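C2 toxin component I (Clostridium botulinum, PDB 2J3V) is the enzymatic component of the binary C2 toxin, an ADP-ribosyltransferase that, as in related binary toxins, probably modifies actin in the host cell. Local coordinates at residues T404-I409 with M416-I421. The protein carries 1 engineered substitution. Numbering follows the deposited sequence.
Sequences TPITSI and MTQVVI
Ile406, Val420 and Gln418 bury the largest shares of this contact and show how antiparallel pairing brings apolar and polar side chains together on one face of a sheet. CG2 of Ile406 meets CG2 of Val420 at 3.8 Å, the two side chains crossing at about a right angle. With chi1 of 71°, the CG1 branch of Ile406 sits between its own backbone N and carbonyl carbon, and from there it lies against the carbonyl of Gln418, CG1 3.5 Å from Gln418 O, and near that residue's CB. The backbones are tied by paired bonds: Ile406 N donates to Gln418 O at 2.9 Å and an almost straight 176°, while Gln418 N returns a bond to Ile406 O, reaching it from above the carbonyl plane. Thr404 with Val420 and Ser408 with Met416 repeat this hydrogen-bonded pairing. These pairs belong to the hairpin of strands 397-411 and 414-426, set in the mixed sheet of the second of two ADP-ribosyltransferase exoenzyme regions; strand 363-369 runs parallel along the other edge of strand 414-426, bonded at Val419 and Ile421. Further along the same face, Gln418 stretches its chain beyond CG until OE1 comes within 3.2 Å of Ser408 CB, a contact with carbon. Its amide is satisfied at both ends, OE1 by Arg300 and NE2 by Ser359 O, with a weak bond from NE2 to Met416 SD besides; Ser408 OG turns to Phe62 O. On the opposite face, a water 2.7 Å from Thr407 OG1 donates to Thr417 OG1 at 2.6 Å, bridging two hydroxyls of a non-hydrogen-bonded pair, and Asp315 also bonds the Thr417 hydroxyl.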
ATOM      1  N   THR A 404      -1.617  -6.871  -4.236  1.00 22.25           N
ATOM      2  CA  THR A 404      -2.979  -6.634  -3.825  1.00 22.01           C
ATOM      3  C   THR A 404      -3.819  -6.289  -5.068  1.00 22.32           C
ATOM      4  O   THR A 404      -3.530  -5.300  -5.714  1.00 21.79           O
ATOM      5  CB  THR A 404      -2.988  -5.421  -2.896  1.00 21.98           C
ATOM      6  OG1 THR A 404      -2.236  -5.710  -1.701  1.00 22.49           O
ATOM      7  CG2 THR A 404      -4.405  -5.131  -2.474  1.00 20.71           C
ATOM      8  N   PRO A 405      -4.843  -7.074  -5.401  1.00 23.41           N
ATOM      9  CA  PRO A 405      -5.745  -6.709  -6.495  1.00 23.98           C
ATOM     10  C   PRO A 405      -6.645  -5.522  -6.162  1.00 23.35           C
ATOM     11  O   PRO A 405      -7.180  -5.371  -5.033  1.00 22.52           O
ATOM     12  CB  PRO A 405      -6.553  -7.984  -6.720  1.00 24.20           C
ATOM     13  CG  PRO A 405      -6.579  -8.644  -5.465  1.00 26.40           C
ATOM     14  CD  PRO A 405      -5.201  -8.381  -4.844  1.00 24.23           C
ATOM     15  N   ILE A 406      -6.761  -4.642  -7.145  1.00 22.28           N
ATOM     16  CA  ILE A 406      -7.645  -3.474  -7.062  1.00 23.08           C
ATOM     17  C   ILE A 406      -8.508  -3.309  -8.309  1.00 23.20           C
ATOM     18  O   ILE A 406      -8.296  -3.986  -9.304  1.00 23.41           O
ATOM     19  CB  ILE A 406      -6.834  -2.190  -6.851  1.00 22.98           C
ATOM     20  CG1 ILE A 406      -6.046  -1.797  -8.109  1.00 23.11           C
ATOM     21  CG2 ILE A 406      -5.903  -2.305  -5.618  1.00 22.81           C
ATOM     22  CD1 ILE A 406      -5.564  -0.373  -8.061  1.00 25.05           C
ATOM     23  N   THR A 407      -9.468  -2.407  -8.231  1.00 23.38           N
ATOM     24  CA  THR A 407     -10.223  -1.945  -9.400  1.00 24.00           C
ATOM     25  C   THR A 407      -9.972  -0.463  -9.621  1.00 23.58           C
ATOM     26  O   THR A 407     -10.516   0.355  -8.900  1.00 23.24           O
ATOM     27  CB  THR A 407     -11.709  -2.194  -9.206  1.00 24.40           C
ATOM     28  OG1 THR A 407     -11.938  -3.567  -8.922  1.00 23.69           O
ATOM     29  CG2 THR A 407     -12.470  -1.981 -10.476  1.00 24.49           C
ATOM     30  N   SER A 408      -9.105  -0.122 -10.577  1.00 22.86           N
ATOM     31  CA  SER A 408      -8.812   1.277 -10.859  1.00 23.20           C
ATOM     32  C   SER A 408      -9.943   1.858 -11.709  1.00 25.11           C
ATOM     33  O   SER A 408     -10.420   1.209 -12.594  1.00 23.82           O
ATOM     34  CB  SER A 408      -7.494   1.482 -11.578  1.00 22.67           C
ATOM     35  OG  SER A 408      -7.180   2.890 -11.711  1.00 21.62           O
ATOM     36  N   ILE A 409     -10.318   3.098 -11.408  1.00 26.63           N
ATOM     37  CA  ILE A 409     -11.289   3.847 -12.172  1.00 28.87           C
ATOM     38  C   ILE A 409     -10.567   4.739 -13.170  1.00 29.07           C
ATOM     39  O   ILE A 409      -9.792   5.591 -12.782  1.00 28.51           O
ATOM     40  CB  ILE A 409     -12.152   4.643 -11.232  1.00 28.75           C
ATOM     41  CG1 ILE A 409     -12.911   3.650 -10.353  1.00 30.71           C
ATOM     42  CG2 ILE A 409     -13.101   5.521 -12.044  1.00 28.78           C
ATOM     43  CD1 ILE A 409     -13.126   4.103  -8.998  1.00 32.72           C
ATOM     44  N   MET A 416     -10.849  -1.021 -14.589  1.00 27.51           N
ATOM     45  CA  MET A 416      -9.899  -2.026 -14.956  1.00 26.23           C
ATOM     46  C   MET A 416      -9.347  -2.691 -13.673  1.00 26.46           C
ATOM     47  O   MET A 416      -8.982  -1.998 -12.700  1.00 24.59           O
ATOM     48  CB  MET A 416      -8.781  -1.379 -15.747  1.00 25.85           C
ATOM     49  CG  MET A 416      -7.719  -2.333 -16.175  1.00 28.79           C
ATOM     50  SD  MET A 416      -6.424  -1.755 -17.282  1.00 34.05           S
ATOM     51  CE  MET A 416      -7.358  -0.664 -18.319  1.00 32.29           C
ATOM     52  N   THR A 417      -9.270  -4.025 -13.689  1.00 25.50           N
ATOM     53  CA  THR A 417      -8.610  -4.763 -12.630  1.00 23.92           C
ATOM     54  C   THR A 417      -7.103  -4.591 -12.799  1.00 24.19           C
ATOM     55  O   THR A 417      -6.529  -4.794 -13.907  1.00 23.76           O
ATOM     56  CB  THR A 417      -9.014  -6.208 -12.694  1.00 24.17           C
ATOM     57  OG1 THR A 417     -10.439  -6.317 -12.497  1.00 21.79           O
ATOM     58  CG2 THR A 417      -8.362  -7.015 -11.502  1.00 24.12           C
ATOM     59  N   GLN A 418      -6.463  -4.174 -11.713  1.00 23.16           N
ATOM     60  CA  GLN A 418      -5.015  -3.896 -11.674  1.00 22.00           C
ATOM     61  C   GLN A 418      -4.435  -4.470 -10.383  1.00 21.87           C
ATOM     62  O   GLN A 418      -5.165  -4.932  -9.522  1.00 20.22           O
ATOM     63  CB  GLN A 418      -4.782  -2.377 -11.715  1.00 22.37           C
ATOM     64  CG  GLN A 418      -5.456  -1.680 -12.904  1.00 21.80           C
ATOM     65  CD  GLN A 418      -4.990  -0.266 -13.219  1.00 22.35           C
ATOM     66  OE1 GLN A 418      -4.533   0.474 -12.325  1.00 19.96           O
ATOM     67  NE2 GLN A 418      -5.136   0.138 -14.511  1.00 18.12           N
ATOM     68  N   VAL A 419      -3.114  -4.460 -10.264  1.00 21.29           N
ATOM     69  CA  VAL A 419      -2.473  -5.013  -9.118  1.00 21.89           C
ATOM     70  C   VAL A 419      -1.467  -4.040  -8.565  1.00 21.72           C
ATOM     71  O   VAL A 419      -0.665  -3.509  -9.318  1.00 21.14           O
ATOM     72  CB  VAL A 419      -1.829  -6.423  -9.369  1.00 22.61           C
ATOM     73  CG1 VAL A 419      -2.912  -7.460  -9.666  1.00 23.32           C
ATOM     74  CG2 VAL A 419      -0.738  -6.403 -10.439  1.00 23.18           C
ATOM     75  N   VAL A 420      -1.512  -3.851  -7.228  1.00 20.87           N
ATOM     76  CA  VAL A 420      -0.517  -3.068  -6.476  1.00 20.85           C
ATOM     77  C   VAL A 420       0.543  -3.999  -5.937  1.00 21.74           C
ATOM     78  O   VAL A 420       0.287  -4.793  -5.046  1.00 21.69           O
ATOM     79  CB  VAL A 420      -1.150  -2.235  -5.332  1.00 21.23           C
ATOM     80  CG1 VAL A 420      -0.088  -1.336  -4.631  1.00 21.29           C
ATOM     81  CG2 VAL A 420      -2.245  -1.352  -5.887  1.00 20.53           C
ATOM     82  N   ILE A 421       1.746  -3.885  -6.520  1.00 22.28           N
ATOM     83  CA  ILE A 421       2.881  -4.711  -6.213  1.00 22.01           C
ATOM     84  C   ILE A 421       3.833  -4.006  -5.219  1.00 21.57           C
ATOM     85  O   ILE A 421       4.635  -3.200  -5.596  1.00 20.50           O
ATOM     86  CB  ILE A 421       3.610  -5.087  -7.551  1.00 21.51           C
ATOM     87  CG1 ILE A 421       2.602  -5.685  -8.597  1.00 22.27           C
ATOM     88  CG2 ILE A 421       4.716  -6.068  -7.315  1.00 20.09           C
ATOM     89  CD1 ILE A 421       3.274  -5.883  -9.931  1.00 22.35           C
TER
HETATM   90  O   HOH W   1       0.224  -4.834  -2.205  1.00 20.10           O
HETATM   91  O   HOH W   2     -11.613  -5.900 -10.171  1.00 28.21           O